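Local coordinates for putative polyphosphate kinase 2 (Pseudomonas aeruginosa PAO1, PDB 3CZP), which transfers phosphate from inorganic polyphosphate to AMP to make ADP, using magnesium as cofactor, and acts on GMP with lower efficiency, at residues 123-126 and 127-131; 221-224 and 225-229; 315-318 and 319-323; 440-443 and 444-447. One frame throughout, in Å; residues are numbered along the deposited sequence.

Overall arrangement
All four contacts are local, each within one unbroken run of residues, so none closes a long loop, and none nests in or crosses another. The protein has two fused PPK2 domains, each built round a five-stranded parallel sheet. In the N-terminal domain, contact 1 covers the N-cap and the first turns of helix 125-144, and contact 2 lies on helix 218-238 against the sheet; their centres are about 32 Å apart. In the C-terminal domain, contact 3 lies on helix 313-321, just after the P-loop. Contact 4 leads from a loop into helix 446-460, its centre about 28 Å from that of contact 3. Contact 3 also meets the second subunit.

Contact 1 (123-126 and 127-131); sequences IKEA and KLDQA
Lys127 leaves the main chain with CG beside its own N (chi1 -67°), and bends at chi3 (-92°) and chi4 turn its tail back along the chain toward Ile123 and Lys124. Its CE comes to rest 3.8 Å from Lys124 CB, and its NZ ends 3.5 Å from Ile123 CA. The two lysine chains slant across each other there, and their amino groups diverge. Ile123 reaches over the start of the next turn with its CD1 branch, 4.2 Å from Leu128 CB. This is the N-terminal end of helix 125-144, with Lys124 as N-cap. The Lys124 carbonyl opens the helical bonding. Its O takes a nearly straight bond from Leu128 N (3.1 Å, 168°) and a weak one from Lys127 N. Leu128 turns its end away, to Met114 of helix 110-119 and Tyr195 of helix 186-203. On another side of the turn, Glu125 OE2 and Asp129 OD2 stand 4.2 Å apart. The like charges may raise the proton affinity of one acid, while the helix start should favour both being negative. Asp129 also has a long, weak ion pair with Arg202. Gln130 lays CG on the carbonyl of Ala126, 3.2 Å from its O.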
# COMPACT_ATOMS: atom_id res chain seq x y z
N ILE A 123 0.05 5.50 -31.04
CA ILE A 123 -1.21 4.78 -31.15
C ILE A 123 -2.03 5.34 -32.31
O ILE A 123 -1.86 6.48 -32.72
CB ILE A 123 -2.05 4.84 -29.85
CG1 ILE A 123 -2.46 6.29 -29.45
CG2 ILE A 123 -1.35 4.13 -28.67
CD1 ILE A 123 -3.40 6.33 -28.26
N LYS A 124 -2.93 4.51 -32.83
CA LYS A 124 -3.78 4.86 -33.97
C LYS A 124 -5.05 5.55 -33.48
O LYS A 124 -5.35 5.47 -32.29
CB LYS A 124 -4.17 3.59 -34.73
CG LYS A 124 -3.04 2.86 -35.40
CD LYS A 124 -3.57 1.54 -35.92
CE LYS A 124 -2.63 0.89 -36.93
NZ LYS A 124 -3.27 -0.36 -37.56
N GLU A 125 -5.79 6.17 -34.40
CA GLU A 125 -7.10 6.78 -34.12
C GLU A 125 -8.01 5.86 -33.29
O GLU A 125 -8.54 6.28 -32.23
CB GLU A 125 -7.82 7.18 -35.43
CG GLU A 125 -9.34 7.63 -35.25
CD GLU A 125 -10.12 7.92 -36.59
OE1 GLU A 125 -9.54 8.59 -37.48
OE2 GLU A 125 -11.31 7.48 -36.72
N ALA A 126 -8.20 4.60 -33.73
CA ALA A 126 -9.07 3.68 -32.98
C ALA A 126 -8.65 3.53 -31.50
O ALA A 126 -9.50 3.46 -30.60
CB ALA A 126 -9.13 2.30 -33.65
N LYS A 127 -7.35 3.49 -31.23
CA LYS A 127 -6.88 3.24 -29.88
C LYS A 127 -7.05 4.49 -29.03
O LYS A 127 -7.48 4.38 -27.88
CB LYS A 127 -5.46 2.72 -29.87
CG LYS A 127 -5.41 1.31 -30.51
CD LYS A 127 -3.95 0.79 -30.65
CE LYS A 127 -3.34 1.15 -31.99
NZ LYS A 127 -1.91 1.45 -31.88
N LEU A 128 -6.84 5.67 -29.62
CA LEU A 128 -7.21 6.89 -28.93
C LEU A 128 -8.70 6.92 -28.59
O LEU A 128 -9.06 7.33 -27.50
CB LEU A 128 -6.89 8.15 -29.72
CG LEU A 128 -7.28 9.46 -29.01
CD1 LEU A 128 -6.53 9.68 -27.70
CD2 LEU A 128 -7.10 10.71 -29.93
N ASP A 129 -9.56 6.52 -29.52
CA ASP A 129 -10.99 6.53 -29.25
C ASP A 129 -11.37 5.59 -28.09
O ASP A 129 -12.30 5.88 -27.28
CB ASP A 129 -11.76 6.21 -30.52
CG ASP A 129 -11.72 7.38 -31.54
OD1 ASP A 129 -11.13 8.48 -31.27
OD2 ASP A 129 -12.30 7.19 -32.63
N GLN A 130 -10.61 4.52 -27.99
CA GLN A 130 -10.82 3.52 -26.93
C GLN A 130 -10.41 4.06 -25.58
O GLN A 130 -11.12 3.86 -24.64
CB GLN A 130 -10.12 2.21 -27.24
CG GLN A 130 -10.82 1.49 -28.44
CD GLN A 130 -10.02 0.35 -28.98
OE1 GLN A 130 -9.31 -0.31 -28.24
NE2 GLN A 130 -10.16 0.08 -30.28
N ALA A 131 -9.25 4.72 -25.53
CA ALA A 131 -8.71 5.40 -24.39
C ALA A 131 -9.65 6.48 -23.92
O ALA A 131 -9.86 6.66 -22.71
CB ALA A 131 -7.31 6.01 -24.71

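Contact 2 (221-224 and 225-229); sequences RALT and VGRIL
Leu223 lays its CD2 methyl over the centre of one face of the Arg227 guanidinium, 3.6 Å above the plane. Its CG also meets Arg227 CZ, at 3.9 Å. The arginine chain is extended from CG to NE and runs back one turn to reach the leucine. Arg227 CG rests 3.1 Å from Leu223 O on the way. A water lies in the guanidinium plane, at the edge. It accepts from Arg227 NH1 at 2.8 Å and donates to Thr224 OG1 at 2.7 Å. The water bond and the leucine on its face help set the rotation of the flat group. Thr224 OG1 is also hydrogen-bonded to Tyr220 O, which positions the threonine. Thr224 keeps CG2 anti to its own N (chi1 of OG1 -62°), and this methyl meets Ile228 CD1 at 3.8 Å. Regular backbone bonds from residue i+4 to i hold the turn, Gly226 N to Ala222 O among them. Helix 218-238 packs on the sheet: Val225 and Ile228 both touch Phe152 of strand 148-155, and they reach Val213 and Tyr211 of strand 210-214 respectively. Leu223 faces helix 15-39, and Ala222 faces Leu62 and Trp66 of helix 56-66.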
# COMPACT_ATOMS: atom_id res chain seq x y z
N ARG A 221 -5.78 33.34 -14.55
CA ARG A 221 -5.76 31.89 -14.58
C ARG A 221 -5.84 31.29 -13.17
O ARG A 221 -6.59 30.34 -12.94
CB ARG A 221 -4.55 31.36 -15.38
CG ARG A 221 -3.23 31.37 -14.64
CD ARG A 221 -2.08 31.03 -15.60
NE ARG A 221 -0.79 31.12 -14.93
CZ ARG A 221 0.39 31.31 -15.54
NH1 ARG A 221 0.48 31.43 -16.85
NH2 ARG A 221 1.51 31.32 -14.81
N ALA A 222 -5.08 31.85 -12.21
CA ALA A 222 -5.09 31.33 -10.85
C ALA A 222 -6.37 31.58 -10.13
O ALA A 222 -6.89 30.69 -9.48
CB ALA A 222 -3.95 31.90 -10.01
N LEU A 223 -6.84 32.82 -10.19
CA LEU A 223 -8.10 33.18 -9.59
C LEU A 223 -9.27 32.40 -10.15
O LEU A 223 -10.18 32.05 -9.42
CB LEU A 223 -8.36 34.69 -9.73
CG LEU A 223 -9.31 35.32 -8.71
CD1 LEU A 223 -8.92 35.06 -7.29
CD2 LEU A 223 -9.44 36.84 -8.94
N THR A 224 -9.29 32.21 -11.48
CA THR A 224 -10.37 31.49 -12.15
C THR A 224 -10.50 30.01 -11.69
O THR A 224 -11.59 29.55 -11.24
CB THR A 224 -10.31 31.64 -13.67
OG1 THR A 224 -10.47 33.02 -13.98
CG2 THR A 224 -11.41 30.81 -14.39
N VAL A 225 -9.38 29.32 -11.69
CA VAL A 225 -9.26 27.94 -11.18
C VAL A 225 -9.66 27.85 -9.69
O VAL A 225 -10.44 26.96 -9.29
CB VAL A 225 -7.81 27.39 -11.35
CG1 VAL A 225 -7.59 26.04 -10.52
CG2 VAL A 225 -7.45 27.18 -12.81
N GLY A 226 -9.14 28.77 -8.87
CA GLY A 226 -9.46 28.79 -7.43
C GLY A 226 -10.93 29.02 -7.15
O GLY A 226 -11.50 28.40 -6.25
N ARG A 227 -11.54 29.93 -7.91
CA ARG A 227 -12.99 30.19 -7.82
C ARG A 227 -13.80 28.96 -8.21
O ARG A 227 -14.80 28.64 -7.58
CB ARG A 227 -13.38 31.34 -8.75
CG ARG A 227 -12.93 32.71 -8.23
CD ARG A 227 -13.18 33.78 -9.27
NE ARG A 227 -13.22 35.06 -8.62
CZ ARG A 227 -13.07 36.21 -9.24
NH1 ARG A 227 -12.87 36.24 -10.54
NH2 ARG A 227 -13.13 37.32 -8.54
N ILE A 228 -13.38 28.31 -9.29
CA ILE A 228 -14.08 27.09 -9.75
C ILE A 228 -14.00 25.98 -8.67
O ILE A 228 -15.00 25.32 -8.35
CB ILE A 228 -13.54 26.60 -11.12
CG1 ILE A 228 -13.96 27.58 -12.26
CG2 ILE A 228 -14.04 25.17 -11.48
CD1 ILE A 228 -13.06 27.44 -13.55
N LEU A 229 -12.80 25.78 -8.12
CA LEU A 229 -12.61 24.83 -7.04
C LEU A 229 -13.50 25.15 -5.80
O LEU A 229 -14.15 24.25 -5.26
CB LEU A 229 -11.16 24.83 -6.60
CG LEU A 229 -10.12 24.12 -7.45
CD1 LEU A 229 -8.80 24.29 -6.69
CD2 LEU A 229 -10.45 22.61 -7.74
O HOH W 1 -12.39 34.36 -12.59

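Contact 3 (315-318 and 319-323)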
# COMPACT_ATOMS: atom_id res chain seq x y z
N GLY A 315 -11.54 -26.27 -0.59
CA GLY A 315 -11.03 -27.52 -1.06
C GLY A 315 -10.61 -27.46 -2.51
O GLY A 315 -9.53 -27.95 -2.84
N ALA A 316 -11.45 -26.88 -3.37
CA ALA A 316 -11.07 -26.70 -4.80
C ALA A 316 -9.82 -25.86 -4.92
O ALA A 316 -8.95 -26.13 -5.74
CB ALA A 316 -12.22 -26.12 -5.66
N ILE A 317 -9.74 -24.81 -4.13
CA ILE A 317 -8.59 -23.91 -4.20
C ILE A 317 -7.31 -24.65 -3.82
O ILE A 317 -6.27 -24.45 -4.43
CB ILE A 317 -8.79 -22.68 -3.25
CG1 ILE A 317 -9.71 -21.64 -3.87
CG2 ILE A 317 -7.49 -22.02 -2.85
CD1 ILE A 317 -10.01 -20.52 -2.96
N ARG A 318 -7.38 -25.50 -2.82
CA ARG A 318 -6.16 -26.15 -2.37
C ARG A 318 -5.65 -27.22 -3.35
O ARG A 318 -4.46 -27.49 -3.39
CB ARG A 318 -6.29 -26.75 -0.97
CG ARG A 318 -4.95 -26.66 -0.14
CD ARG A 318 -4.79 -27.80 0.81
NE ARG A 318 -4.60 -29.08 0.12
CZ ARG A 318 -4.75 -30.27 0.67
NH1 ARG A 318 -5.11 -30.41 1.95
NH2 ARG A 318 -4.55 -31.36 -0.05
N ARG A 319 -6.55 -27.85 -4.10
CA ARG A 319 -6.11 -28.82 -5.12
C ARG A 319 -5.38 -28.09 -6.30
O ARG A 319 -4.55 -28.70 -6.99
CB ARG A 319 -7.26 -29.69 -5.61
CG ARG A 319 -7.91 -30.64 -4.55
CD ARG A 319 -6.88 -31.23 -3.64
NE ARG A 319 -7.46 -31.94 -2.51
CZ ARG A 319 -7.98 -31.37 -1.42
NH1 ARG A 319 -8.00 -30.06 -1.27
NH2 ARG A 319 -8.46 -32.15 -0.46
N VAL A 320 -5.70 -26.82 -6.50
CA VAL A 320 -4.93 -25.98 -7.45
C VAL A 320 -3.57 -25.66 -6.84
O VAL A 320 -2.53 -25.82 -7.49
CB VAL A 320 -5.69 -24.66 -7.77
CG1 VAL A 320 -4.83 -23.65 -8.61
CG2 VAL A 320 -7.01 -25.01 -8.45
N THR A 321 -3.55 -25.22 -5.59
CA THR A 321 -2.28 -24.80 -4.97
C THR A 321 -1.34 -25.99 -4.83
O THR A 321 -0.13 -25.81 -4.94
CB THR A 321 -2.45 -24.04 -3.56
OG1 THR A 321 -3.10 -24.87 -2.62
CG2 THR A 321 -3.27 -22.77 -3.70
N ASP A 322 -1.90 -27.18 -4.59
CA ASP A 322 -1.15 -28.45 -4.44
C ASP A 322 -0.30 -28.75 -5.65
O ASP A 322 0.73 -29.41 -5.54
CB ASP A 322 -2.13 -29.62 -4.22
CG ASP A 322 -2.60 -29.78 -2.75
OD1 ASP A 322 -2.15 -29.07 -1.83
OD2 ASP A 322 -3.44 -30.70 -2.51
N ALA A 323 -0.75 -28.28 -6.81
CA ALA A 323 -0.03 -28.39 -8.07
C ALA A 323 1.25 -27.53 -8.14
O ALA A 323 2.15 -27.82 -8.91
CB ALA A 323 -0.98 -28.01 -9.24
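Arg318 and Arg319 leave helix 313-321 next to each other, and their guanidinium groups stack. Arg318 passes Arg319 and Thr321 before its tail reaches Asp322. Arg318 CB is 3.7 Å from Arg319 NH1. Its CG passes Thr321 OG1 at 3.6 Å, the two side chains crossing at about a right angle. Bends at chi2 and chi3 (67°) then swing the tail toward Asp322, and CD comes 3.9 Å from Asp322 OD1. NE gives weak bonds to both carboxylate oxygens, the shorter being 3.1 Å to Asp322 OD1. At the tip, Arg318 NH2 makes the main salt-bridge bond, 2.8 Å to Asp322 OD2 and fairly straight at 160°. That oxygen lies in the guanidinium plane and uses its syn lone pair. One face of the group is stacked on the Arg319 guanidinium, with centres 4.0 Å apart and planes only 10° from parallel. The helix follows the glycine-rich P-loop of the C-terminal domain, and its inner side, with Ile317 and Val320, packs toward strand 360-364. Arg318 packs on Arg26 and Asp322 on Glu65, both of the second subunit. The carboxylate binds one of two stacked cations, Arg318, and probably helps hold its plane in the orientation that stacking needs. Arg479 brings another like charge close to Arg319, so the carboxylate probably offsets only part of the charge.

Contact 4 (440-443 and 444-447); sequences WRNR and DKWD
The backbone from Arg441 to Trp446 is a tight turn in which three successive amides, of Asp444, Lys445 and Trp446, each give a weak bond to the carbonyl three residues back. The first, Asp444 N to Arg441 O, is 2.9 Å long. The last, Trp446 N to Arg443 O, stretches to 3.4 Å. This short 3-10 turn leads into helix 446-460, with Lys445 at the N-cap. Beta carbons of 444-447 lie near carbonyls of 440-443: Lys445 CB is 3.4 Å from Asn442 O, and Trp446 CB is 3.5 Å from Arg443 O. Asp444 holds CG beside its own N (chi1 -58°), which brings OD1 back to 3.4 Å from Trp440 O. Both are acceptors, so no bond joins them. Arg443 has CG anti to its N (chi1 168°) and an extended chain that carries its guanidinium away from the turn. Its NE stays 5.4 Å from Asp444 OD1, too far for a salt bridge. NH1 instead bonds to Gln418 OE1 and Lys415 O, which fixes the arginine on helix 415-427. Between helix 415-427 and helix 446-460, the connection probably corresponds to the lid region of P-loop kinases. Trp440 meets Phe422 of helix 415-427 edge-to-face, and Trp446 packs on Lys415 and Gln418 of the same helix. Asn442 touches Glu377 at the end of helix 370-377, while Trp446 also touches Asn308, just after strand 300-307.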
# COMPACT_ATOMS: atom_id res chain seq x y z
N TRP A 440 -26.97 -19.93 8.69
CA TRP A 440 -28.32 -20.51 8.82
C TRP A 440 -29.40 -19.52 8.36
O TRP A 440 -30.46 -19.94 7.89
CB TRP A 440 -28.60 -20.97 10.26
CG TRP A 440 -27.95 -22.27 10.57
CD1 TRP A 440 -26.87 -22.47 11.38
CD2 TRP A 440 -28.32 -23.55 10.04
NE1 TRP A 440 -26.55 -23.81 11.40
CE2 TRP A 440 -27.42 -24.50 10.59
CE3 TRP A 440 -29.31 -24.00 9.16
CZ2 TRP A 440 -27.49 -25.87 10.29
CZ3 TRP A 440 -29.39 -25.36 8.86
CH2 TRP A 440 -28.48 -26.28 9.43
N ARG A 441 -29.11 -18.23 8.48
CA ARG A 441 -29.98 -17.18 7.93
C ARG A 441 -29.84 -17.10 6.40
O ARG A 441 -30.86 -17.09 5.71
CB ARG A 441 -29.71 -15.82 8.60
CG ARG A 441 -29.92 -15.81 10.12
CD ARG A 441 -29.52 -14.49 10.78
NE ARG A 441 -29.43 -14.60 12.24
CZ ARG A 441 -29.30 -13.57 13.09
NH1 ARG A 441 -29.23 -13.80 14.39
NH2 ARG A 441 -29.24 -12.32 12.65
N ASN A 442 -28.60 -17.05 5.87
CA ASN A 442 -28.35 -17.03 4.40
C ASN A 442 -29.01 -18.20 3.64
O ASN A 442 -29.35 -18.07 2.45
CB ASN A 442 -26.84 -17.05 4.08
CG ASN A 442 -26.11 -15.75 4.47
OD1 ASN A 442 -26.71 -14.67 4.54
ND2 ASN A 442 -24.80 -15.87 4.70
N ARG A 443 -29.15 -19.33 4.32
CA ARG A 443 -29.78 -20.53 3.77
C ARG A 443 -31.29 -20.30 3.54
O ARG A 443 -31.86 -20.85 2.60
CB ARG A 443 -29.50 -21.71 4.71
CG ARG A 443 -30.32 -22.97 4.43
CD ARG A 443 -29.91 -24.13 5.36
NE ARG A 443 -30.63 -25.36 5.04
CZ ARG A 443 -30.40 -26.12 3.97
NH1 ARG A 443 -29.45 -25.79 3.09
NH2 ARG A 443 -31.12 -27.19 3.75
N ASP A 444 -31.92 -19.48 4.39
CA ASP A 444 -33.33 -19.06 4.21
C ASP A 444 -33.47 -17.91 3.17
O ASP A 444 -34.58 -17.43 2.94
CB ASP A 444 -33.96 -18.64 5.56
CG ASP A 444 -33.92 -19.76 6.64
OD1 ASP A 444 -33.35 -20.86 6.40
OD2 ASP A 444 -34.46 -19.53 7.75
N LYS A 445 -32.33 -17.50 2.59
CA LYS A 445 -32.30 -16.49 1.52
C LYS A 445 -31.87 -17.14 0.20
O LYS A 445 -31.48 -16.45 -0.73
CB LYS A 445 -31.32 -15.34 1.88
CG LYS A 445 -31.64 -14.57 3.17
CD LYS A 445 -30.69 -13.37 3.38
CE LYS A 445 -31.32 -12.02 3.01
NZ LYS A 445 -32.35 -11.55 4.00
N TRP A 446 -31.99 -18.47 0.11
CA TRP A 446 -31.54 -19.26 -1.06
C TRP A 446 -31.98 -18.83 -2.49
O TRP A 446 -31.14 -18.77 -3.41
CB TRP A 446 -31.93 -20.72 -0.86
CG TRP A 446 -31.37 -21.63 -1.93
CD1 TRP A 446 -31.88 -21.86 -3.18
CD2 TRP A 446 -30.20 -22.43 -1.83
NE1 TRP A 446 -31.08 -22.75 -3.87
CE2 TRP A 446 -30.05 -23.12 -3.06
CE3 TRP A 446 -29.27 -22.64 -0.81
CZ2 TRP A 446 -29.01 -24.00 -3.29
CZ3 TRP A 446 -28.24 -23.52 -1.05
CH2 TRP A 446 -28.12 -24.18 -2.28
N ASP A 447 -33.28 -18.58 -2.68
CA ASP A 447 -33.78 -18.19 -4.01
C ASP A 447 -33.34 -16.76 -4.39
O ASP A 447 -33.35 -16.42 -5.59
CB ASP A 447 -35.31 -18.36 -4.15
CG ASP A 447 -35.72 -19.76 -4.66
OD1 ASP A 447 -34.88 -20.67 -4.72
OD2 ASP A 447 -36.92 -19.98 -5.01